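Local coordinates for protein luciferase-like monooxygenase (Streptomyces bottropensis, PDB 4US5) that probably acts as a flavin-dependent monooxygenase of the bacterial luciferase family, incorporating oxygen from O2 into an organic substrate, at residues D[34-39]-D[69-74]; D[65-70]-D[99-104]; D[80-85]-D[107-112]; D[166-171]-D[184-189]. All coordinates share one frame; numbering follows the deposited sequence.

Contact 1: residues D[34-39]-D[69-74]; sequences LADRLG and ETSGIR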
loop_
_atom_site.group_PDB
_atom_site.type_symbol
_atom_site.label_atom_id
_atom_site.label_comp_id
_atom_site.label_asym_id
_atom_site.label_seq_id
_atom_site.Cartn_x
_atom_site.Cartn_y
_atom_site.Cartn_z
ATOM N N LEU D 34 7.531 -15.973 11.974
ATOM C CA LEU D 34 7.931 -16.545 13.284
ATOM C C LEU D 34 6.947 -16.148 14.366
ATOM O O LEU D 34 6.473 -16.993 15.140
ATOM C CB LEU D 34 9.341 -16.136 13.682
ATOM C CG LEU D 34 9.839 -16.675 15.054
ATOM C CD1 LEU D 34 9.887 -18.201 15.059
ATOM C CD2 LEU D 34 11.219 -16.133 15.392
ATOM N N ALA D 35 6.633 -14.863 14.429
ATOM C CA ALA D 35 5.723 -14.343 15.409
ATOM C C ALA D 35 4.318 -14.984 15.277
ATOM O O ALA D 35 3.654 -15.247 16.271
ATOM C CB ALA D 35 5.635 -12.830 15.285
ATOM N N ASP D 36 3.882 -15.210 14.034
ATOM C CA ASP D 36 2.606 -15.870 13.772
ATOM C C ASP D 36 2.662 -17.282 14.395
ATOM O O ASP D 36 1.788 -17.645 15.177
ATOM C CB ASP D 36 2.374 -15.946 12.250
ATOM C CG ASP D 36 0.975 -16.446 11.856
ATOM O OD1 ASP D 36 -0.007 -16.149 12.532
ATOM O OD2 ASP D 36 0.877 -17.047 10.785
ATOM N N ARG D 37 3.716 -18.031 14.077
ATOM C CA ARG D 37 3.879 -19.416 14.571
ATOM C C ARG D 37 3.996 -19.464 16.083
ATOM O O ARG D 37 3.465 -20.367 16.694
ATOM C CB ARG D 37 5.102 -20.070 13.963
ATOM C CG ARG D 37 4.866 -20.400 12.517
ATOM C CD ARG D 37 5.943 -21.255 11.882
ATOM N NE ARG D 37 7.305 -20.794 12.217
ATOM C CZ ARG D 37 8.009 -19.906 11.501
ATOM N NH1 ARG D 37 7.508 -19.365 10.390
ATOM N NH2 ARG D 37 9.220 -19.546 11.907
ATOM N N LEU D 38 4.673 -18.490 16.683
ATOM C CA LEU D 38 4.921 -18.517 18.143
ATOM C C LEU D 38 3.763 -18.082 19.008
ATOM O O LEU D 38 3.782 -18.319 20.221
ATOM C CB LEU D 38 6.159 -17.686 18.501
ATOM C CG LEU D 38 7.501 -18.260 18.053
ATOM C CD1 LEU D 38 8.599 -17.270 18.379
ATOM C CD2 LEU D 38 7.787 -19.609 18.709
ATOM N N GLY D 39 2.776 -17.409 18.432
ATOM C CA GLY D 39 1.615 -16.964 19.168
ATOM C C GLY D 39 1.606 -15.505 19.618
ATOM O O GLY D 39 0.853 -15.129 20.512
ATOM N N GLU D 69 1.310 -13.550 4.185
ATOM C CA GLU D 69 2.297 -14.500 4.630
ATOM C C GLU D 69 2.003 -15.122 6.004
ATOM O O GLU D 69 2.763 -15.962 6.458
ATOM C CB GLU D 69 3.648 -13.811 4.724
ATOM C CG GLU D 69 4.151 -13.238 3.408
ATOM C CD GLU D 69 4.760 -14.274 2.520
ATOM O OE1 GLU D 69 4.972 -15.423 2.995
ATOM O OE2 GLU D 69 5.042 -13.950 1.343
ATOM N N THR D 70 0.923 -14.712 6.630
ATOM C CA THR D 70 0.552 -15.152 7.975
ATOM C C THR D 70 -0.930 -15.450 8.043
ATOM O O THR D 70 -1.685 -15.061 7.169
ATOM C CB THR D 70 0.845 -14.031 8.990
ATOM O OG1 THR D 70 0.176 -12.840 8.571
ATOM C CG2 THR D 70 2.313 -13.770 9.075
ATOM N N SER D 71 -1.357 -16.172 9.086
ATOM C CA SER D 71 -2.767 -16.605 9.204
ATOM C C SER D 71 -3.477 -16.199 10.453
ATOM O O SER D 71 -4.646 -15.896 10.412
ATOM C CB SER D 71 -2.812 -18.141 9.132
ATOM O OG SER D 71 -2.207 -18.557 7.919
ATOM N N GLY D 72 -2.792 -16.229 11.600
ATOM C CA GLY D 72 -3.483 -15.952 12.879
ATOM C C GLY D 72 -3.191 -14.601 13.500
ATOM O O GLY D 72 -4.065 -13.955 14.055
ATOM N N ILE D 73 -1.954 -14.161 13.392
ATOM C CA ILE D 73 -1.552 -12.880 13.940
ATOM C C ILE D 73 -2.282 -11.716 13.247
ATOM O O ILE D 73 -2.525 -11.747 12.048
ATOM C CB ILE D 73 -0.016 -12.734 13.828
ATOM C CG1 ILE D 73 0.551 -11.653 14.761
ATOM C CG2 ILE D 73 0.403 -12.507 12.381
ATOM C CD1 ILE D 73 2.045 -11.783 14.916
ATOM N N ARG D 74 -2.692 -10.735 14.008
ATOM C CA ARG D 74 -3.230 -9.509 13.427
ATOM C C ARG D 74 -2.050 -8.741 12.824
ATOM O O ARG D 74 -0.907 -8.933 13.222
ATOM C CB ARG D 74 -3.943 -8.680 14.466
ATOM C CG ARG D 74 -5.176 -9.349 15.082
ATOM C CD ARG D 74 -5.906 -8.419 16.019
ATOM N NE ARG D 74 -6.449 -7.293 15.293
ATOM C CZ ARG D 74 -7.564 -7.311 14.556
ATOM N NH1 ARG D 74 -8.336 -8.391 14.486
ATOM N NH2 ARG D 74 -7.920 -6.222 13.876
HETATM O O HOH W 1 3.050 -17.406 9.165
#
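Asp-36 turns its carboxylate into the loop 69-74 and takes three backbone N-H groups. OD1 accepts two of them. Gly-72 N reaches Asp-36 OD1 at 2.9 Å on the syn lone pair, the side of the other oxygen. Ile-73 N comes to Asp-36 OD1 on the anti side, also at 2.9 Å and tilted 30° from the carboxylate plane. Asp-36 OD2 takes Ser-71 N at 2.9 Å from above that plane, with a fairly straight N-H...O angle of 164°. A water joins in: it donates to Asp-36 OD2 (2.7 Å) and to Glu-69 O. CG lies anti to the backbone N (chi1 -172°), which carries the carboxylate off the helix flank to the loop. Three successive N-H groups on one buried carboxylate hold the loop's shape and would favour its charged form.

The loop links helix 59-68 to strand 74-81 of the TIM barrel. Asp-36 belongs to the last turn of helix 21-38, which ends at Gly-39 in a Schellman motif. Carbon contacts flank the polar grip. Thr-70 CG2 lies 3.8 Å from Asp-36 CB, and Ile-73 CD1 meets Ala-35 CB at 3.8 Å. The hydroxyl of Thr-70 donates to Ile-66 O. Farther out, Ile-73 packs on Phe-43 of strand 42-45 and on Tyr-40. The carbonyl of Asp-36 is held by NH1 of Arg-338, the C-terminal residue.

Contact 2: residues D[65-70]-D[99-104]; sequences RIAAET and ALYPDR. With P4G (1-ethoxy-2-(2-ethoxyethoxy)ethane), chain B.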
loop_
_atom_site.group_PDB
_atom_site.type_symbol
_atom_site.label_atom_id
_atom_site.label_comp_id
_atom_site.label_asym_id
_atom_site.label_seq_id
_atom_site.Cartn_x
_atom_site.Cartn_y
_atom_site.Cartn_z
ATOM N N ARG D 65 1.644 -7.231 2.238
ATOM C CA ARG D 65 2.449 -8.428 2.029
ATOM C C ARG D 65 2.424 -9.389 3.231
ATOM O O ARG D 65 2.165 -10.580 3.074
ATOM C CB ARG D 65 3.869 -8.064 1.707
ATOM C CG ARG D 65 4.816 -9.250 1.587
ATOM C CD ARG D 65 4.369 -10.271 0.542
ATOM N NE ARG D 65 5.360 -11.327 0.471
ATOM C CZ ARG D 65 6.552 -11.208 -0.117
ATOM N NH1 ARG D 65 6.898 -10.095 -0.757
ATOM N NH2 ARG D 65 7.404 -12.226 -0.085
ATOM N N ILE D 66 2.666 -8.862 4.423
ATOM C CA ILE D 66 2.772 -9.701 5.604
ATOM C C ILE D 66 1.468 -10.399 5.966
ATOM O O ILE D 66 1.502 -11.536 6.433
ATOM C CB ILE D 66 3.344 -8.909 6.789
ATOM C CG1 ILE D 66 4.829 -8.631 6.531
ATOM C CG2 ILE D 66 3.090 -9.643 8.124
ATOM C CD1 ILE D 66 5.504 -7.745 7.548
ATOM N N ALA D 67 0.348 -9.740 5.752
ATOM C CA ALA D 67 -0.941 -10.366 6.001
ATOM C C ALA D 67 -1.164 -11.587 5.079
ATOM O O ALA D 67 -1.812 -12.533 5.468
ATOM C CB ALA D 67 -2.059 -9.375 5.864
ATOM N N ALA D 68 -0.573 -11.572 3.885
ATOM C CA ALA D 68 -0.632 -12.723 2.965
ATOM C C ALA D 68 0.289 -13.865 3.372
ATOM O O ALA D 68 0.104 -14.995 2.929
ATOM C CB ALA D 68 -0.274 -12.292 1.541
ATOM N N GLU D 69 1.310 -13.550 4.185
ATOM C CA GLU D 69 2.297 -14.500 4.630
ATOM C C GLU D 69 2.003 -15.122 6.004
ATOM O O GLU D 69 2.763 -15.962 6.458
ATOM C CB GLU D 69 3.648 -13.811 4.724
ATOM C CG GLU D 69 4.151 -13.238 3.408
ATOM C CD GLU D 69 4.760 -14.274 2.520
ATOM O OE1 GLU D 69 4.972 -15.423 2.995
ATOM O OE2 GLU D 69 5.042 -13.950 1.343
ATOM N N THR D 70 0.923 -14.712 6.630
ATOM C CA THR D 70 0.552 -15.152 7.975
ATOM C C THR D 70 -0.930 -15.450 8.043
ATOM O O THR D 70 -1.685 -15.061 7.169
ATOM C CB THR D 70 0.845 -14.031 8.990
ATOM O OG1 THR D 70 0.176 -12.840 8.571
ATOM C CG2 THR D 70 2.313 -13.770 9.075
ATOM N N ALA D 99 -10.585 -5.661 3.129
ATOM C CA ALA D 99 -11.227 -6.456 2.120
ATOM C C ALA D 99 -10.398 -7.654 1.679
ATOM O O ALA D 99 -10.952 -8.701 1.338
ATOM C CB ALA D 99 -11.625 -5.587 0.927
ATOM N N LEU D 100 -9.075 -7.517 1.701
ATOM C CA LEU D 100 -8.177 -8.623 1.461
ATOM C C LEU D 100 -8.052 -9.591 2.655
ATOM O O LEU D 100 -7.889 -10.794 2.464
ATOM C CB LEU D 100 -6.796 -8.097 1.107
ATOM C CG LEU D 100 -6.640 -7.530 -0.314
ATOM C CD1 LEU D 100 -5.269 -6.898 -0.454
ATOM C CD2 LEU D 100 -6.804 -8.640 -1.338
ATOM N N TYR D 101 -8.069 -9.036 3.867
ATOM C CA TYR D 101 -7.702 -9.752 5.075
ATOM C C TYR D 101 -8.757 -9.502 6.145
ATOM O O TYR D 101 -8.515 -8.760 7.128
ATOM C CB TYR D 101 -6.298 -9.282 5.537
ATOM C CG TYR D 101 -5.259 -9.349 4.447
ATOM C CD1 TYR D 101 -4.855 -10.595 3.911
ATOM C CD2 TYR D 101 -4.703 -8.187 3.917
ATOM C CE1 TYR D 101 -3.942 -10.670 2.882
ATOM C CE2 TYR D 101 -3.806 -8.241 2.875
ATOM C CZ TYR D 101 -3.405 -9.475 2.369
ATOM O OH TYR D 101 -2.516 -9.521 1.349
ATOM N N PRO D 102 -9.971 -10.073 5.949
ATOM C CA PRO D 102 -11.109 -9.669 6.738
ATOM C C PRO D 102 -10.897 -9.836 8.252
ATOM O O PRO D 102 -10.439 -10.864 8.702
ATOM C CB PRO D 102 -12.246 -10.580 6.235
ATOM C CG PRO D 102 -11.610 -11.593 5.366
ATOM C CD PRO D 102 -10.361 -10.969 4.850
ATOM N N ASP D 103 -11.120 -8.749 8.953
ATOM C CA ASP D 103 -11.032 -8.652 10.416
ATOM C C ASP D 103 -9.659 -8.927 11.003
ATOM O O ASP D 103 -9.560 -9.314 12.188
ATOM C CB ASP D 103 -12.106 -9.564 11.078
ATOM C CG ASP D 103 -12.457 -9.118 12.503
ATOM O OD1 ASP D 103 -12.542 -7.894 12.758
ATOM O OD2 ASP D 103 -12.669 -9.988 13.341
ATOM N N ARG D 104 -8.595 -8.779 10.213
ATOM C CA ARG D 104 -7.249 -9.019 10.735
ATOM C C ARG D 104 -6.392 -7.753 10.870
ATOM O O ARG D 104 -5.243 -7.831 11.321
ATOM C CB ARG D 104 -6.512 -10.008 9.857
ATOM C CG ARG D 104 -7.078 -11.438 9.899
ATOM C CD ARG D 104 -6.234 -12.363 9.060
ATOM N NE ARG D 104 -4.885 -12.433 9.562
ATOM C CZ ARG D 104 -3.805 -12.646 8.824
ATOM N NH1 ARG D 104 -3.888 -12.775 7.492
ATOM N NH2 ARG D 104 -2.632 -12.678 9.393
HETATM C C8 P4G B . -1.284 -16.120 0.063
HETATM C C7 P4G B . -2.713 -16.106 0.602
HETATM O O4 P4G B . -2.831 -15.385 1.845
HETATM C C6 P4G B . -3.788 -14.283 1.938
HETATM C C5 P4G B . -5.278 -14.671 1.812
HETATM O O3 P4G B . -6.123 -13.833 2.635
HETATM C C4 P4G B . -7.534 -14.084 2.473
HETATM C C3 P4G B . -8.258 -14.152 3.824
HETATM O O2 P4G B . -7.804 -13.093 4.679
HETATM C C2 P4G B . -7.212 -13.478 5.922
HETATM C C1 P4G B . -5.864 -14.118 5.679
#
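A methyl group sits almost exactly over an aromatic ring: Ala-67 CB lies 3.4 Å from the centroid of the Tyr-101 ring, 7° off its normal. This is a CH-pi contact on the face. The side chain of Leu-100 covers the opposite face, nearer the rim, so the ring is clamped from both sides. Tyr-101 OH lies 3.6 Å from Ala-68 CB and is hydrogen-bonded to Arg-65 NH1 of the other subunit.

Arg-104 makes the polar half of the contact. Its chain bends at chi3 (62°) and presents the guanidinium edge-on to the end of helix 59-68. Arg-104 NH1 donates to Ala-67 O at 2.9 Å, and more weakly to Thr-70 O. Arg-104 NH2 donates to Thr-70 OG1 at 2.9 Å, with the oxygen close to the guanidinium plane. That hydroxyl is thus both acceptor and donor. NH2 also serves Ile-73 O. A type II turn from Tyr-101 to Arg-104 follows helix 87-100, and both side chains point from it toward the end of helix 59-68.

The ether P4G lies along this pocket. Its C6 is at the edge of the Tyr-101 ring, in plane, and its O2 is 3.3 Å from Pro-102 CD. Arg-104 NH1 and NH2 are thus directed to carbonyls and a hydroxyl where helix 59-68 ends. They satisfy buried oxygens, and the positive guanidinium probably complements the partial negative charge of the helix C terminus.

Contact 3: residues D[80-85]-D[107-112]; sequences VLLSLY and LGIGRA. With NA (sodium ion), chain C.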
loop_
_atom_site.group_PDB
_atom_site.type_symbol
_atom_site.label_atom_id
_atom_site.label_comp_id
_atom_site.label_asym_id
_atom_site.label_seq_id
_atom_site.Cartn_x
_atom_site.Cartn_y
_atom_site.Cartn_z
ATOM N N VAL D 80 0.488 4.825 11.308
ATOM C CA VAL D 80 0.368 5.735 10.193
ATOM C C VAL D 80 0.346 7.184 10.706
ATOM O O VAL D 80 -0.400 7.515 11.618
ATOM C CB VAL D 80 -0.915 5.467 9.393
ATOM C CG1 VAL D 80 -1.236 6.632 8.462
ATOM C CG2 VAL D 80 -0.776 4.185 8.584
ATOM N N LEU D 81 1.141 8.028 10.077
ATOM C CA LEU D 81 1.241 9.433 10.460
ATOM C C LEU D 81 0.117 10.274 9.827
ATOM O O LEU D 81 0.292 10.933 8.800
ATOM C CB LEU D 81 2.624 9.932 10.131
ATOM C CG LEU D 81 3.776 9.099 10.717
ATOM C CD1 LEU D 81 5.113 9.718 10.349
ATOM C CD2 LEU D 81 3.673 8.899 12.243
ATOM N N LEU D 82 -1.051 10.180 10.429
ATOM C CA LEU D 82 -2.280 10.657 9.842
ATOM C C LEU D 82 -2.261 12.161 9.529
ATOM O O LEU D 82 -2.947 12.612 8.618
ATOM C CB LEU D 82 -3.449 10.339 10.758
ATOM C CG LEU D 82 -4.842 10.757 10.299
ATOM C CD1 LEU D 82 -5.194 10.153 8.943
ATOM C CD2 LEU D 82 -5.860 10.363 11.335
ATOM N N SER D 83 -1.484 12.938 10.284
ATOM C CA SER D 83 -1.420 14.398 10.026
ATOM C C SER D 83 -0.809 14.696 8.649
ATOM O O SER D 83 -0.956 15.792 8.147
ATOM C CB SER D 83 -0.729 15.172 11.162
ATOM O OG SER D 83 0.629 14.875 11.149
ATOM N N LEU D 84 -0.168 13.707 8.018
ATOM C CA LEU D 84 0.430 13.897 6.688
ATOM C C LEU D 84 -0.490 13.571 5.520
ATOM O O LEU D 84 -0.094 13.799 4.383
ATOM C CB LEU D 84 1.642 13.003 6.521
ATOM C CG LEU D 84 2.753 13.102 7.538
ATOM C CD1 LEU D 84 3.801 12.057 7.194
ATOM C CD2 LEU D 84 3.336 14.508 7.540
ATOM N N TYR D 85 -1.649 12.976 5.797
ATOM C CA TYR D 85 -2.500 12.367 4.761
ATOM C C TYR D 85 -3.924 12.774 4.863
ATOM O O TYR D 85 -4.404 13.133 5.935
ATOM C CB TYR D 85 -2.441 10.843 4.880
ATOM C CG TYR D 85 -1.056 10.331 4.863
ATOM C CD1 TYR D 85 -0.240 10.513 3.749
ATOM C CD2 TYR D 85 -0.508 9.716 5.981
ATOM C CE1 TYR D 85 1.061 10.034 3.732
ATOM C CE2 TYR D 85 0.792 9.252 5.979
ATOM C CZ TYR D 85 1.584 9.432 4.881
ATOM O OH TYR D 85 2.852 8.924 4.876
ATOM N N LEU D 107 -5.424 -0.464 12.240
ATOM C CA LEU D 107 -5.021 0.848 11.798
ATOM C C LEU D 107 -4.566 1.655 13.030
ATOM O O LEU D 107 -5.353 2.402 13.613
ATOM C CB LEU D 107 -6.155 1.554 11.099
ATOM C CG LEU D 107 -5.977 2.979 10.583
ATOM C CD1 LEU D 107 -4.626 3.215 9.947
ATOM C CD2 LEU D 107 -7.092 3.316 9.602
ATOM N N GLY D 108 -3.308 1.463 13.401
ATOM C CA GLY D 108 -2.684 2.286 14.408
ATOM C C GLY D 108 -2.287 3.622 13.810
ATOM O O GLY D 108 -1.703 3.687 12.721
ATOM N N ILE D 109 -2.629 4.693 14.529
ATOM C CA ILE D 109 -2.368 6.081 14.100
ATOM C C ILE D 109 -1.368 6.688 15.053
ATOM O O ILE D 109 -1.543 6.572 16.266
ATOM C CB ILE D 109 -3.659 6.907 14.196
ATOM C CG1 ILE D 109 -4.696 6.354 13.232
ATOM C CG2 ILE D 109 -3.395 8.398 13.921
ATOM C CD1 ILE D 109 -4.223 6.322 11.790
ATOM N N GLY D 110 -0.323 7.313 14.523
ATOM C CA GLY D 110 0.687 7.966 15.342
ATOM C C GLY D 110 0.890 9.442 15.010
ATOM O O GLY D 110 0.481 9.915 13.934
ATOM N N ARG D 111 1.557 10.156 15.920
ATOM C CA ARG D 111 1.851 11.595 15.760
ATOM C C ARG D 111 3.014 11.856 14.848
ATOM O O ARG D 111 4.028 11.133 14.872
ATOM C CB ARG D 111 2.203 12.266 17.105
ATOM C CG ARG D 111 1.055 12.577 18.026
ATOM C CD ARG D 111 1.400 13.671 19.044
ATOM N NE ARG D 111 2.488 13.217 19.939
ATOM C CZ ARG D 111 2.364 12.296 20.912
ATOM N NH1 ARG D 111 1.199 11.754 21.194
ATOM N NH2 ARG D 111 3.427 11.943 21.618
ATOM N N ALA D 112 2.918 12.955 14.090
ATOM C CA ALA D 112 3.948 13.316 13.129
ATOM C C ALA D 112 4.851 14.433 13.687
ATOM O O ALA D 112 5.598 15.076 12.931
ATOM C CB ALA D 112 3.315 13.784 11.842
HETATM NA NA NA C . -0.082 12.259 12.648
HETATM O O HOH W 2 0.292 14.837 14.527
#
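Strands 74-81 and 105-110 are parallel neighbours in the TIM barrel, the two strands of a beta-alpha-beta crossover through helix 87-100. Their ends meet here beside a sodium ion. Val-80 pairs with Ile-109 through two backbone bonds. Val-80 N donates to Gly-108 O at 2.8 Å, and Gly-110 N donates to Val-80 O at 2.9 Å. An inverse gamma turn is centred on Leu-81, and a 3-10 segment follows at 82-84.

The sodium is bound by Gly-110 O at 2.7 Å. Ser-83 OG stands 3.1 Å from the same ion and belongs to the site. Its chi1 of 71° puts OG between the backbone N and the carbonyl carbon, on the side of the ion and Ala-112. A water accepts from Ala-112 N and has a weak bond to Ser-83 OG.

Apolar side chains pack around the pairing. Leu-82 CB rests against Ile-109 CG2 at 3.7 Å, and the two side chains cross at a slant. Val-80 CG2 touches Leu-107 CD1 at 4.2 Å. The delta branch CD2 of Leu-81 instead meets a carbonyl, Arg-111 O, at 3.5 Å.

Phe-94 of helix 87-100 packs on both Val-80 and Leu-107. Leu-82 lies against Val-90 of the same helix and Leu-137 of helix 137-147. On its other edge, strand 105-110 bonds to strand 167-172 through Leu-107 and Ile-109.

Contact 4: residues D[166-171]-D[184-189]; sequences PALWLL and LGLPYA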
loop_
_atom_site.group_PDB
_atom_site.type_symbol
_atom_site.label_atom_id
_atom_site.label_comp_id
_atom_site.label_asym_id
_atom_site.label_seq_id
_atom_site.Cartn_x
_atom_site.Cartn_y
_atom_site.Cartn_z
ATOM N N PRO D 166 -11.142 -2.106 9.756
ATOM C CA PRO D 166 -9.884 -2.193 10.499
ATOM C C PRO D 166 -10.057 -1.628 11.899
ATOM O O PRO D 166 -10.894 -0.755 12.086
ATOM C CB PRO D 166 -8.949 -1.299 9.708
ATOM C CG PRO D 166 -9.840 -0.315 9.041
ATOM C CD PRO D 166 -11.064 -1.092 8.680
ATOM N N ALA D 167 -9.278 -2.145 12.841
ATOM C CA ALA D 167 -9.352 -1.729 14.248
ATOM C C ALA D 167 -8.472 -0.531 14.459
ATOM O O ALA D 167 -7.248 -0.597 14.270
ATOM C CB ALA D 167 -8.929 -2.870 15.159
ATOM N N LEU D 168 -9.095 0.574 14.842
ATOM C CA LEU D 168 -8.422 1.832 15.079
ATOM C C LEU D 168 -7.699 1.828 16.449
ATOM O O LEU D 168 -8.298 1.500 17.486
ATOM C CB LEU D 168 -9.468 2.965 15.006
ATOM C CG LEU D 168 -9.092 4.321 14.455
ATOM C CD1 LEU D 168 -8.439 4.229 13.091
ATOM C CD2 LEU D 168 -10.359 5.190 14.376
ATOM N N TRP D 169 -6.415 2.152 16.425
ATOM C CA TRP D 169 -5.598 2.286 17.619
ATOM C C TRP D 169 -4.898 3.626 17.588
ATOM O O TRP D 169 -4.476 4.106 16.530
ATOM C CB TRP D 169 -4.513 1.190 17.674
ATOM C CG TRP D 169 -5.008 -0.153 18.102
ATOM C CD1 TRP D 169 -5.686 -1.052 17.341
ATOM C CD2 TRP D 169 -4.838 -0.762 19.382
ATOM N NE1 TRP D 169 -5.936 -2.179 18.053
ATOM C CE2 TRP D 169 -5.440 -2.026 19.321
ATOM C CE3 TRP D 169 -4.240 -0.356 20.578
ATOM C CZ2 TRP D 169 -5.478 -2.884 20.400
ATOM C CZ3 TRP D 169 -4.273 -1.216 21.663
ATOM C CH2 TRP D 169 -4.885 -2.469 21.568
ATOM N N LEU D 170 -4.743 4.239 18.752
ATOM C CA LEU D 170 -3.961 5.457 18.860
ATOM C C LEU D 170 -2.664 5.126 19.537
ATOM O O LEU D 170 -2.657 4.527 20.628
ATOM C CB LEU D 170 -4.721 6.548 19.635
ATOM C CG LEU D 170 -3.973 7.884 19.753
ATOM C CD1 LEU D 170 -3.583 8.424 18.386
ATOM C CD2 LEU D 170 -4.830 8.905 20.479
ATOM N N LEU D 171 -1.560 5.484 18.884
ATOM C CA LEU D 171 -0.235 5.340 19.445
ATOM C C LEU D 171 0.177 6.687 19.972
ATOM O O LEU D 171 0.018 7.707 19.299
ATOM C CB LEU D 171 0.778 4.907 18.411
ATOM C CG LEU D 171 0.770 3.418 18.072
ATOM C CD1 LEU D 171 -0.498 3.027 17.313
ATOM C CD2 LEU D 171 2.024 3.066 17.286
ATOM N N LEU D 184 -11.757 9.766 23.421
ATOM C CA LEU D 184 -12.340 9.218 22.196
ATOM C C LEU D 184 -12.723 7.749 22.332
ATOM O O LEU D 184 -13.314 7.172 21.425
ATOM C CB LEU D 184 -11.366 9.426 21.027
ATOM C CG LEU D 184 -11.074 10.895 20.687
ATOM C CD1 LEU D 184 -9.894 11.018 19.736
ATOM C CD2 LEU D 184 -12.314 11.568 20.101
ATOM N N GLY D 185 -12.404 7.139 23.466
ATOM C CA GLY D 185 -12.716 5.726 23.689
ATOM C C GLY D 185 -11.930 4.797 22.774
ATOM O O GLY D 185 -12.450 3.781 22.323
ATOM N N LEU D 186 -10.670 5.133 22.518
ATOM C CA LEU D 186 -9.831 4.331 21.617
ATOM C C LEU D 186 -8.873 3.431 22.361
ATOM O O LEU D 186 -8.331 3.824 23.392
ATOM C CB LEU D 186 -9.020 5.238 20.713
ATOM C CG LEU D 186 -9.846 5.933 19.635
ATOM C CD1 LEU D 186 -9.015 7.020 18.985
ATOM C CD2 LEU D 186 -10.352 4.928 18.618
ATOM N N PRO D 187 -8.616 2.234 21.811
ATOM C CA PRO D 187 -7.460 1.470 22.250
ATOM C C PRO D 187 -6.190 2.303 22.102
ATOM O O PRO D 187 -6.091 3.124 21.189
ATOM C CB PRO D 187 -7.444 0.259 21.297
ATOM C CG PRO D 187 -8.831 0.161 20.772
ATOM C CD PRO D 187 -9.325 1.580 20.698
ATOM N N TYR D 188 -5.238 2.106 23.011
ATOM C CA TYR D 188 -4.115 3.023 23.159
ATOM C C TYR D 188 -2.850 2.269 23.375
ATOM O O TYR D 188 -2.811 1.336 24.174
ATOM C CB TYR D 188 -4.363 3.921 24.352
ATOM C CG TYR D 188 -3.299 4.967 24.597
ATOM C CD1 TYR D 188 -3.034 5.944 23.657
ATOM C CD2 TYR D 188 -2.600 5.006 25.797
ATOM C CE1 TYR D 188 -2.068 6.906 23.879
ATOM C CE2 TYR D 188 -1.642 5.977 26.039
ATOM C CZ TYR D 188 -1.383 6.927 25.084
ATOM O OH TYR D 188 -0.451 7.902 25.320
ATOM N N ALA D 189 -1.811 2.630 22.636
ATOM C CA ALA D 189 -0.498 2.017 22.778
ATOM C C ALA D 189 0.498 3.101 23.095
ATOM O O ALA D 189 0.695 4.032 22.313
ATOM C CB ALA D 189 -0.075 1.295 21.500
#
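Strands 167-172 and 188-191 run parallel, and Leu-170 pairs with Tyr-188 through two backbone bonds: Leu-170 N donates to Pro-187 O at 3.0 Å, nearly straight at 178°, and Ala-189 N donates to Leu-170 O at 2.9 Å. A further pair, Leu-171 with Ala-189, adds a CA-H...O contact from Leu-171 CA to Ala-189 O.

Pro-187 CB sits over one face of the Trp-169 indole. It is 3.3 Å from the centroid of the six-membered ring and 11° off its normal, a CH-pi contact. The two side chains cross at about a right angle. Trp-44 meets the indole edge-to-face. Trp-169 NE1 is hydrogen-bonded to a HEPES molecule, probably from the crystallisation liquor.

This is a beta-alpha-beta crossover of the TIM barrel, with helix 175-184 between the strands. That helix ends at Gly-185 in a Schellman motif, and the chain then leads through Leu-186 and Pro-187 into strand 188-191.

Opposite the indole, Leu-170 CB lies 4.4 Å from both Leu-186 CD1 and Tyr-188 CD1. Tyr-188 CD1 also approaches Leu-170 O at 3.4 Å. The Tyr-188 hydroxyl bonds Ser-177 OG, and its ring meets that of Tyr-206. Ala-181 of helix 175-184 covers Leu-170 and Tyr-188.

How the contacts relate
From the N terminus, contact 1 closes first, bringing the end of helix 21-38 against the loop after helix 59-68. Contact 2 begins on that same part of the chain, shares Glu-69 and Thr-70 with it, and closes at the turn after helix 87-100. Arg-104 NH2 and Ile-73 O link the two. Contact 3 opens inside the loop closed by contact 2 and ends beyond it, so the two cross. Contact 4 follows in series. Contacts 3 and 4 are joined by bonds between neighbouring strands 105-110 and 167-172. Contacts 1 and 2 tie helix ends and loops together, whereas contacts 3 and 4 pair successive barrel strands.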